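Local coordinates for protein lactaldehyde dehydrogenase (Methanocaldococcus jannaschii, PDB 3PQA) that oxidises lactaldehyde to lactate with NAD, in the biosynthesis of coenzyme F420, as a homotetramer of the aldehyde dehydrogenase family, at residues 58-63 with 105-110; 128-134 with 452-456. All coordinates share one frame; numbering follows the deposited sequence.

How the contacts relate
Contacts 1 and 2 lie on the same side of the chain's centre, their own centres about 16 Å apart and their nearest atoms about 7 Å apart. Contact 1 packs two helices of the N-terminal part by apolar and aromatic groups; contact 2 pairs two strands through main-chain bonds and ties the end of the preceding helix to the first of them by a salt bridge. Helix 447-453 connects them: Ala105 and Tyr108 of contact 1 rest on it, and its last residues enter contact 2. The annotated sites are remote from contact 1. Contact 2 comes closer, the side chain of Glu453 lying about 7 Å from that of Glu241, assigned by similarity to the active site.

Contact 1. Residues 58-63 with 105-110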
ATOM      1  N   ARG B  58     -19.052  12.383  -8.649  1.00 12.39           N
ATOM      2  CA  ARG B  58     -19.173  11.651  -7.384  1.00 12.86           C
ATOM      3  C   ARG B  58     -18.669  12.465  -6.195  1.00 11.49           C
ATOM      4  O   ARG B  58     -19.340  12.540  -5.155  1.00 12.22           O
ATOM      5  CB  ARG B  58     -18.459  10.297  -7.463  1.00 18.10           C
ATOM      6  CG  ARG B  58     -19.247   9.227  -8.191  1.00 21.04           C
ATOM      7  CD  ARG B  58     -18.389   8.002  -8.429  1.00 20.57           C
ATOM      8  NE  ARG B  58     -17.502   8.168  -9.581  1.00 22.24           N
ATOM      9  CZ  ARG B  58     -16.473   7.375  -9.865  1.00 22.01           C
ATOM     10  NH1 ARG B  58     -15.749   7.599 -10.960  1.00 22.67           N
ATOM     11  NH2 ARG B  58     -16.166   6.357  -9.065  1.00 22.43           N
ATOM     12  N   TYR B  59     -17.489  13.072  -6.356  1.00 11.35           N
ATOM     13  CA  TYR B  59     -16.906  13.913  -5.324  1.00 12.13           C
ATOM     14  C   TYR B  59     -17.891  15.034  -4.958  1.00 12.10           C
ATOM     15  O   TYR B  59     -18.190  15.252  -3.775  1.00 12.80           O
ATOM     16  CB  TYR B  59     -15.562  14.481  -5.807  1.00 14.71           C
ATOM     17  CG  TYR B  59     -14.966  15.518  -4.885  1.00 16.00           C
ATOM     18  CD1 TYR B  59     -14.119  15.151  -3.845  1.00 15.14           C
ATOM     19  CD2 TYR B  59     -15.244  16.874  -5.067  1.00 15.18           C
ATOM     20  CE1 TYR B  59     -13.572  16.116  -2.988  1.00 16.24           C
ATOM     21  CE2 TYR B  59     -14.702  17.840  -4.228  1.00 16.24           C
ATOM     22  CZ  TYR B  59     -13.869  17.455  -3.193  1.00 15.39           C
ATOM     23  OH  TYR B  59     -13.353  18.418  -2.357  1.00 16.47           O
ATOM     24  N   ASN B  60     -18.386  15.732  -5.978  1.00 12.35           N
ATOM     25  CA  ASN B  60     -19.301  16.849  -5.751  1.00 13.19           C
ATOM     26  C   ASN B  60     -20.572  16.442  -5.028  1.00 12.25           C
ATOM     27  O   ASN B  60     -21.012  17.139  -4.100  1.00 12.79           O
ATOM     28  CB  ASN B  60     -19.645  17.551  -7.068  1.00 15.50           C
ATOM     29  CG  ASN B  60     -18.491  18.384  -7.597  1.00 15.61           C
ATOM     30  OD1 ASN B  60     -17.591  18.760  -6.842  1.00 15.78           O
ATOM     31  ND2 ASN B  60     -18.510  18.673  -8.905  1.00 15.79           N
ATOM     32  N   ILE B  61     -21.151  15.314  -5.442  1.00 11.93           N
ATOM     33  CA  ILE B  61     -22.382  14.789  -4.831  1.00 12.43           C
ATOM     34  C   ILE B  61     -22.141  14.463  -3.365  1.00 11.53           C
ATOM     35  O   ILE B  61     -22.919  14.852  -2.489  1.00 12.39           O
ATOM     36  CB  ILE B  61     -22.901  13.537  -5.563  1.00 14.42           C
ATOM     37  CG1 ILE B  61     -23.475  13.917  -6.927  1.00 14.60           C
ATOM     38  CG2 ILE B  61     -23.971  12.817  -4.722  1.00 14.60           C
ATOM     39  CD1 ILE B  61     -23.633  12.733  -7.855  1.00 14.70           C
ATOM     40  N   LEU B  62     -21.034  13.772  -3.094  1.00 11.46           N
ATOM     41  CA  LEU B  62     -20.698  13.406  -1.709  1.00 11.71           C
ATOM     42  C   LEU B  62     -20.478  14.659  -0.822  1.00 11.55           C
ATOM     43  O   LEU B  62     -20.991  14.736   0.299  1.00 11.17           O
ATOM     44  CB  LEU B  62     -19.489  12.456  -1.679  1.00 12.18           C
ATOM     45  CG  LEU B  62     -19.821  11.078  -2.286  1.00 12.29           C
ATOM     46  CD1 LEU B  62     -18.563  10.277  -2.624  1.00 12.30           C
ATOM     47  CD2 LEU B  62     -20.767  10.255  -1.388  1.00 12.27           C
ATOM     48  N   MET B  63     -19.729  15.636  -1.339  1.00 12.25           N
ATOM     49  CA  MET B  63     -19.483  16.870  -0.603  1.00 12.78           C
ATOM     50  C   MET B  63     -20.765  17.656  -0.352  1.00 12.14           C
ATOM     51  O   MET B  63     -20.940  18.229   0.731  1.00 12.64           O
ATOM     52  CB  MET B  63     -18.434  17.741  -1.301  1.00 15.43           C
ATOM     53  CG  MET B  63     -17.013  17.167  -1.212  1.00 16.55           C
ATOM     54  SD  MET B  63     -16.410  16.885   0.473  1.00 15.89           S
ATOM     55  CE  MET B  63     -16.272  18.540   1.099  1.00 16.72           C
ATOM     56  N   ALA B 105     -15.590   9.686   2.066  1.00 10.05           N
ATOM     57  CA  ALA B 105     -15.875   9.025   0.801  1.00  9.66           C
ATOM     58  C   ALA B 105     -15.491   9.905  -0.392  1.00  9.56           C
ATOM     59  O   ALA B 105     -14.921   9.406  -1.370  1.00  9.90           O
ATOM     60  CB  ALA B 105     -17.335   8.653   0.728  1.00  9.83           C
ATOM     61  N   ALA B 106     -15.821  11.200  -0.311  1.00 10.38           N
ATOM     62  CA  ALA B 106     -15.414  12.184  -1.332  1.00 11.09           C
ATOM     63  C   ALA B 106     -13.901  12.153  -1.583  1.00 11.31           C
ATOM     64  O   ALA B 106     -13.452  12.107  -2.742  1.00 12.03           O
ATOM     65  CB  ALA B 106     -15.866  13.584  -0.940  1.00 11.80           C
ATOM     66  N   PHE B 107     -13.119  12.163  -0.506  1.00 11.97           N
ATOM     67  CA  PHE B 107     -11.687  12.158  -0.726  0.50 12.79           C
ATOM     68  C   PHE B 107     -11.173  10.825  -1.255  1.00 11.45           C
ATOM     69  O   PHE B 107     -10.304  10.839  -2.133  1.00 11.30           O
ATOM     70  CB  PHE B 107     -10.911  12.732   0.454  0.50 16.18           C
ATOM     71  CG  PHE B 107     -10.968  14.236   0.513  0.50 17.55           C
ATOM     72  CD1 PHE B 107      -9.936  15.004   0.009  0.50 16.52           C
ATOM     73  CD2 PHE B 107     -12.083  14.879   1.025  0.50 16.51           C
ATOM     74  CE1 PHE B 107      -9.996  16.387   0.049  0.50 17.64           C
ATOM     75  CE2 PHE B 107     -12.151  16.260   1.061  0.50 17.63           C
ATOM     76  CZ  PHE B 107     -11.106  17.011   0.573  0.50 16.61           C
ATOM     77  N   TYR B 108     -11.753   9.707  -0.829  1.00 10.15           N
ATOM     78  CA  TYR B 108     -11.369   8.419  -1.411  1.00  9.62           C
ATOM     79  C   TYR B 108     -11.782   8.203  -2.884  1.00  9.14           C
ATOM     80  O   TYR B 108     -11.121   7.436  -3.602  1.00  8.95           O
ATOM     81  CB  TYR B 108     -11.753   7.250  -0.498  1.00 11.62           C
ATOM     82  CG  TYR B 108     -10.699   7.015   0.571  1.00 12.31           C
ATOM     83  CD1 TYR B 108      -9.416   6.557   0.222  1.00 11.80           C
ATOM     84  CD2 TYR B 108     -10.970   7.264   1.916  1.00 11.87           C
ATOM     85  CE1 TYR B 108      -8.423   6.346   1.200  1.00 12.46           C
ATOM     86  CE2 TYR B 108      -9.988   7.061   2.909  1.00 12.51           C
ATOM     87  CZ  TYR B 108      -8.718   6.595   2.528  1.00 11.96           C
ATOM     88  OH  TYR B 108      -7.763   6.400   3.494  1.00 12.73           O
ATOM     89  N   VAL B 109     -12.821   8.891  -3.358  1.00  9.67           N
ATOM     90  CA  VAL B 109     -13.119   8.816  -4.799  1.00 10.33           C
ATOM     91  C   VAL B 109     -11.916   9.336  -5.587  1.00 10.94           C
ATOM     92  O   VAL B 109     -11.566   8.816  -6.649  1.00 10.48           O
ATOM     93  CB  VAL B 109     -14.379   9.622  -5.241  1.00 12.53           C
ATOM     94  CG1 VAL B 109     -14.602   9.424  -6.751  1.00 15.57           C
ATOM     95  CG2 VAL B 109     -15.580   9.161  -4.522  1.00 15.42           C
ATOM     96  N   LYS B 110     -11.272  10.351  -5.020  1.00 12.20           N
ATOM     97  CA  LYS B 110     -10.131  10.984  -5.659  1.00 13.86           C
ATOM     98  C   LYS B 110      -8.812  10.272  -5.379  1.00 12.68           C
ATOM     99  O   LYS B 110      -7.936  10.261  -6.238  1.00 13.12           O
ATOM    100  CB  LYS B 110     -10.032  12.455  -5.254  1.00 17.80           C
ATOM    101  CG  LYS B 110     -11.105  13.316  -5.907  1.00 19.53           C
ATOM    102  CD  LYS B 110     -10.867  14.789  -5.699  1.00 19.08           C
ATOM    103  CE  LYS B 110     -11.936  15.590  -6.428  1.00 20.02           C
ATOM    104  NZ  LYS B 110     -11.446  16.896  -6.926  1.00 19.65           N
TER
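Lys110 lays the end of its aliphatic chain over one face of the Tyr59 ring, CE approaching Tyr59 CG to 3.4 Å. The ammonium follows over the same face, with Lys110 NZ 4.2 Å from the Tyr59 ring centroid and almost on the ring normal, so a CH-pi contact and a cation-pi contact share one aromatic surface. Met63, one turn along from Tyr59, puts its CG over the opposite face. With CG of Tyr59 anti to the backbone N (chi1 172°), the ring reaches across to Ala106, whose carbonyl O lies at the ring edge, 3.3 Å from Tyr59 CD1. Farther out, the Tyr59 edge points at the face of Phe107 in a T-shaped pair with planes at 78°; Phe107 is modelled in two conformers, so the exact geometry of this pair is less certain.

The small Ala106 allows the approach, its CB met by Met63 SD at 3.6 Å and by Leu62 CB at 3.9 Å. Leu62 CD1 lies 3.7 Å from Val109 CG2. The other methyl of Val109, CG1, sits over a face of the Arg58 guanidinium, whose NH2 is held by Ala156 O of helix 145-156. Phe107 also meets Phe107 of the second subunit. The axes of the two short segments approach to 8.5 Å and run at 171°, a close antiparallel packing of helices 55-71 and 88-111 in the helical N-terminal region of the aldehyde dehydrogenase fold.

Contact 2. Residues 128-134 with 452-456; sequences REPVGIV and EEMSN
Met454 O is gripped by two N-H donors: Val131 N, at 3.3 Å and well above the carbonyl plane, and ND2 of Asn159. Both methyls of Val131 also crowd against this carbonyl, CG2 coming to 3.4 Å from Met454 O. Two residues back along the Val131 strand the antiparallel pairing is regular. Asn456 N gives a nearly straight bond of 2.7 Å to Glu129 O, and Glu129 N returns one to Asn456 O, making Glu129 and Asn456 a hydrogen-bonded pair; Pro130 and Ser455 form the non-hydrogen-bonded pair between.

The 128-130 part of strand 122-138, paired with 455-463 and with 114-117 in the same sheet, belongs to the antiparallel sheet through which aldehyde dehydrogenases oligomerise, and here Glu129 and Asn456 do touch the third subunit; from Ile133 on, the strand enters the parallel sheet of the nucleotide-binding domain. The Asn456 amide works through solvent: its ND2 donates to two waters, each at 2.9 Å, one of which donates onward to Pro130 O and the other to Val131 O.

At the end of helix 447-453, Glu452 turns back to Arg128. Its CG stands anti to the backbone N and the chain bends at chi2 (65°), which brings OE1 to 2.7 Å from Arg128 NE, using the syn lone pair of OE1. OE2 adds weak bonds to NE and NH2, consistent with the 66° turn between the carboxylate and guanidinium planes. A methionine in place of Arg128 would probably leave the Glu452 carboxylate without this countercharge and more at liberty to turn. On the other flank, Val134 CG1 meets the methyl of the extended Met454, CE, at 4.1 Å.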
ATOM      1  N   ARG B 128     -10.780  -0.820 -10.188  1.00 12.20           N
ATOM      2  CA  ARG B 128     -11.948  -1.184  -9.390  1.00 13.23           C
ATOM      3  C   ARG B 128     -13.187  -0.722 -10.174  1.00 12.81           C
ATOM      4  O   ARG B 128     -13.188   0.369 -10.734  1.00 13.23           O
ATOM      5  CB  ARG B 128     -11.906  -0.534  -7.990  1.00 17.81           C
ATOM      6  CG  ARG B 128     -10.742  -0.921  -7.044  1.00 20.89           C
ATOM      7  CD  ARG B 128     -10.630  -2.407  -6.799  1.00 19.33           C
ATOM      8  NE  ARG B 128      -9.717  -2.822  -5.717  1.00 21.44           N
ATOM      9  CZ  ARG B 128      -8.412  -3.118  -5.820  1.00 20.07           C
ATOM     10  NH1 ARG B 128      -7.724  -2.984  -6.959  1.00 21.52           N
ATOM     11  NH2 ARG B 128      -7.767  -3.546  -4.737  1.00 21.70           N
ATOM     12  N   GLU B 129     -14.211  -1.569 -10.244  1.00 11.91           N
ATOM     13  CA  GLU B 129     -15.486  -1.219 -10.895  1.00 10.93           C
ATOM     14  C   GLU B 129     -16.651  -1.565  -9.973  1.00  9.88           C
ATOM     15  O   GLU B 129     -16.512  -2.433  -9.122  1.00  9.90           O
ATOM     16  CB  GLU B 129     -15.633  -1.950 -12.234  1.00 12.07           C
ATOM     17  CG  GLU B 129     -14.542  -1.564 -13.243  1.00 12.96           C
ATOM     18  CD  GLU B 129     -14.756  -2.119 -14.638  1.00 12.43           C
ATOM     19  OE1 GLU B 129     -15.591  -3.034 -14.806  1.00 13.12           O
ATOM     20  OE2 GLU B 129     -14.052  -1.650 -15.556  1.00 13.10           O
ATOM     21  N   PRO B 130     -17.809  -0.882 -10.124  1.00  9.92           N
ATOM     22  CA  PRO B 130     -18.909  -1.203  -9.193  1.00  9.79           C
ATOM     23  C   PRO B 130     -19.398  -2.647  -9.231  1.00  9.59           C
ATOM     24  O   PRO B 130     -19.413  -3.273 -10.288  1.00 10.12           O
ATOM     25  CB  PRO B 130     -20.058  -0.306  -9.676  1.00 10.13           C
ATOM     26  CG  PRO B 130     -19.686   0.137 -11.068  1.00 10.34           C
ATOM     27  CD  PRO B 130     -18.183   0.168 -11.093  1.00 10.27           C
ATOM     28  N   VAL B 131     -19.857  -3.145  -8.090  1.00 10.10           N
ATOM     29  CA  VAL B 131     -20.515  -4.442  -8.056  1.00 10.39           C
ATOM     30  C   VAL B 131     -21.847  -4.438  -8.808  1.00 10.08           C
ATOM     31  O   VAL B 131     -22.256  -5.472  -9.347  1.00 11.07           O
ATOM     32  CB  VAL B 131     -20.712  -4.953  -6.618  1.00 11.42           C
ATOM     33  CG1 VAL B 131     -19.360  -5.314  -6.016  1.00 11.83           C
ATOM     34  CG2 VAL B 131     -21.449  -3.923  -5.746  1.00 11.82           C
ATOM     35  N   GLY B 132     -22.506  -3.282  -8.851  1.00  9.95           N
ATOM     36  CA  GLY B 132     -23.750  -3.107  -9.601  1.00 10.35           C
ATOM     37  C   GLY B 132     -24.789  -2.430  -8.720  1.00 10.70           C
ATOM     38  O   GLY B 132     -24.696  -1.226  -8.435  1.00 12.01           O
ATOM     39  N   ILE B 133     -25.780  -3.206  -8.289  1.00 10.77           N
ATOM     40  CA  ILE B 133     -26.776  -2.730  -7.340  1.00 11.01           C
ATOM     41  C   ILE B 133     -26.373  -3.171  -5.937  1.00 10.56           C
ATOM     42  O   ILE B 133     -26.245  -4.371  -5.669  1.00 11.64           O
ATOM     43  CB  ILE B 133     -28.195  -3.262  -7.662  1.00 11.85           C
ATOM     44  CG1 ILE B 133     -28.619  -2.837  -9.077  1.00 12.59           C
ATOM     45  CG2 ILE B 133     -29.203  -2.752  -6.631  1.00 12.57           C
ATOM     46  CD1 ILE B 133     -30.014  -3.352  -9.508  1.00 12.11           C
ATOM     47  N   VAL B 134     -26.154  -2.187  -5.068  1.00  9.80           N
ATOM     48  CA  VAL B 134     -25.887  -2.414  -3.655  1.00 10.11           C
ATOM     49  C   VAL B 134     -27.218  -2.345  -2.921  1.00 10.61           C
ATOM     50  O   VAL B 134     -27.909  -1.317  -2.964  1.00 11.02           O
ATOM     51  CB  VAL B 134     -24.889  -1.376  -3.085  1.00 11.04           C
ATOM     52  CG1 VAL B 134     -24.909  -1.393  -1.563  1.00 12.49           C
ATOM     53  CG2 VAL B 134     -23.475  -1.650  -3.610  1.00 12.40           C
ATOM     54  N   GLU B 452     -13.851  -1.072  -1.044  1.00  9.81           N
ATOM     55  CA  GLU B 452     -13.269  -2.298  -1.564  1.00 11.22           C
ATOM     56  C   GLU B 452     -14.277  -3.455  -1.671  1.00 11.30           C
ATOM     57  O   GLU B 452     -14.242  -4.203  -2.659  1.00 13.26           O
ATOM     58  CB  GLU B 452     -12.019  -2.713  -0.770  1.00 15.42           C
ATOM     59  CG  GLU B 452     -11.283  -3.929  -1.357  1.00 18.97           C
ATOM     60  CD  GLU B 452     -10.670  -3.668  -2.741  1.00 16.40           C
ATOM     61  OE1 GLU B 452     -10.606  -2.493  -3.176  1.00 19.32           O
ATOM     62  OE2 GLU B 452     -10.242  -4.635  -3.415  1.00 19.32           O
ATOM     63  N   GLU B 453     -15.155  -3.595  -0.676  1.00 11.75           N
ATOM     64  CA  GLU B 453     -16.217  -4.627  -0.669  1.00 13.00           C
ATOM     65  C   GLU B 453     -17.236  -4.339  -1.768  1.00 11.97           C
ATOM     66  O   GLU B 453     -17.769  -5.255  -2.366  1.00 13.03           O
ATOM     67  CB  GLU B 453     -16.961  -4.663   0.674  1.00 17.66           C
ATOM     68  CG  GLU B 453     -16.072  -4.737   1.921  1.00 21.02           C
ATOM     69  CD  GLU B 453     -15.641  -6.136   2.306  1.00 18.77           C
ATOM     70  OE1 GLU B 453     -16.016  -7.101   1.599  1.00 21.26           O
ATOM     71  OE2 GLU B 453     -14.906  -6.251   3.330  1.00 21.35           O
ATOM     72  N   MET B 454     -17.488  -3.058  -2.019  1.00 10.25           N
ATOM     73  CA  MET B 454     -18.522  -2.614  -2.957  1.00  9.28           C
ATOM     74  C   MET B 454     -18.026  -2.450  -4.403  1.00  9.59           C
ATOM     75  O   MET B 454     -18.727  -1.916  -5.261  1.00 10.23           O
ATOM     76  CB  MET B 454     -19.189  -1.324  -2.437  1.00  8.88           C
ATOM     77  CG  MET B 454     -20.032  -1.542  -1.153  1.00 11.77           C
ATOM     78  SD  MET B 454     -20.765  -0.019  -0.503  1.00  8.65           S
ATOM     79  CE  MET B 454     -21.744  -0.679   0.882  1.00 11.78           C
ATOM     80  N   SER B 455     -16.807  -2.907  -4.664  1.00 10.32           N
ATOM     81  CA  SER B 455     -16.313  -2.922  -6.019  1.00 10.94           C
ATOM     82  C   SER B 455     -15.698  -4.278  -6.350  1.00  9.84           C
ATOM     83  O   SER B 455     -15.436  -5.092  -5.445  1.00 10.74           O
ATOM     84  CB  SER B 455     -15.361  -1.736  -6.265  1.00 13.35           C
ATOM     85  OG  SER B 455     -14.289  -1.707  -5.370  1.00 19.38           O
ATOM     86  N   ASN B 456     -15.542  -4.539  -7.645  1.00  8.65           N
ATOM     87  CA  ASN B 456     -14.858  -5.734  -8.130  1.00  8.55           C
ATOM     88  C   ASN B 456     -13.561  -5.319  -8.790  1.00  9.25           C
ATOM     89  O   ASN B 456     -13.496  -4.266  -9.431  1.00 10.53           O
ATOM     90  CB  ASN B 456     -15.723  -6.457  -9.164  1.00 10.75           C
ATOM     91  CG  ASN B 456     -16.950  -7.107  -8.553  1.00 11.24           C
ATOM     92  OD1 ASN B 456     -16.889  -7.710  -7.477  1.00 11.01           O
ATOM     93  ND2 ASN B 456     -18.079  -6.998  -9.256  1.00 10.96           N
TER
HETATM   94  O   HOH W   1     -18.019  -5.408 -11.644  1.00 17.22           O
HETATM   95  O   HOH W   2     -20.881  -7.863  -9.094  1.00 15.76           O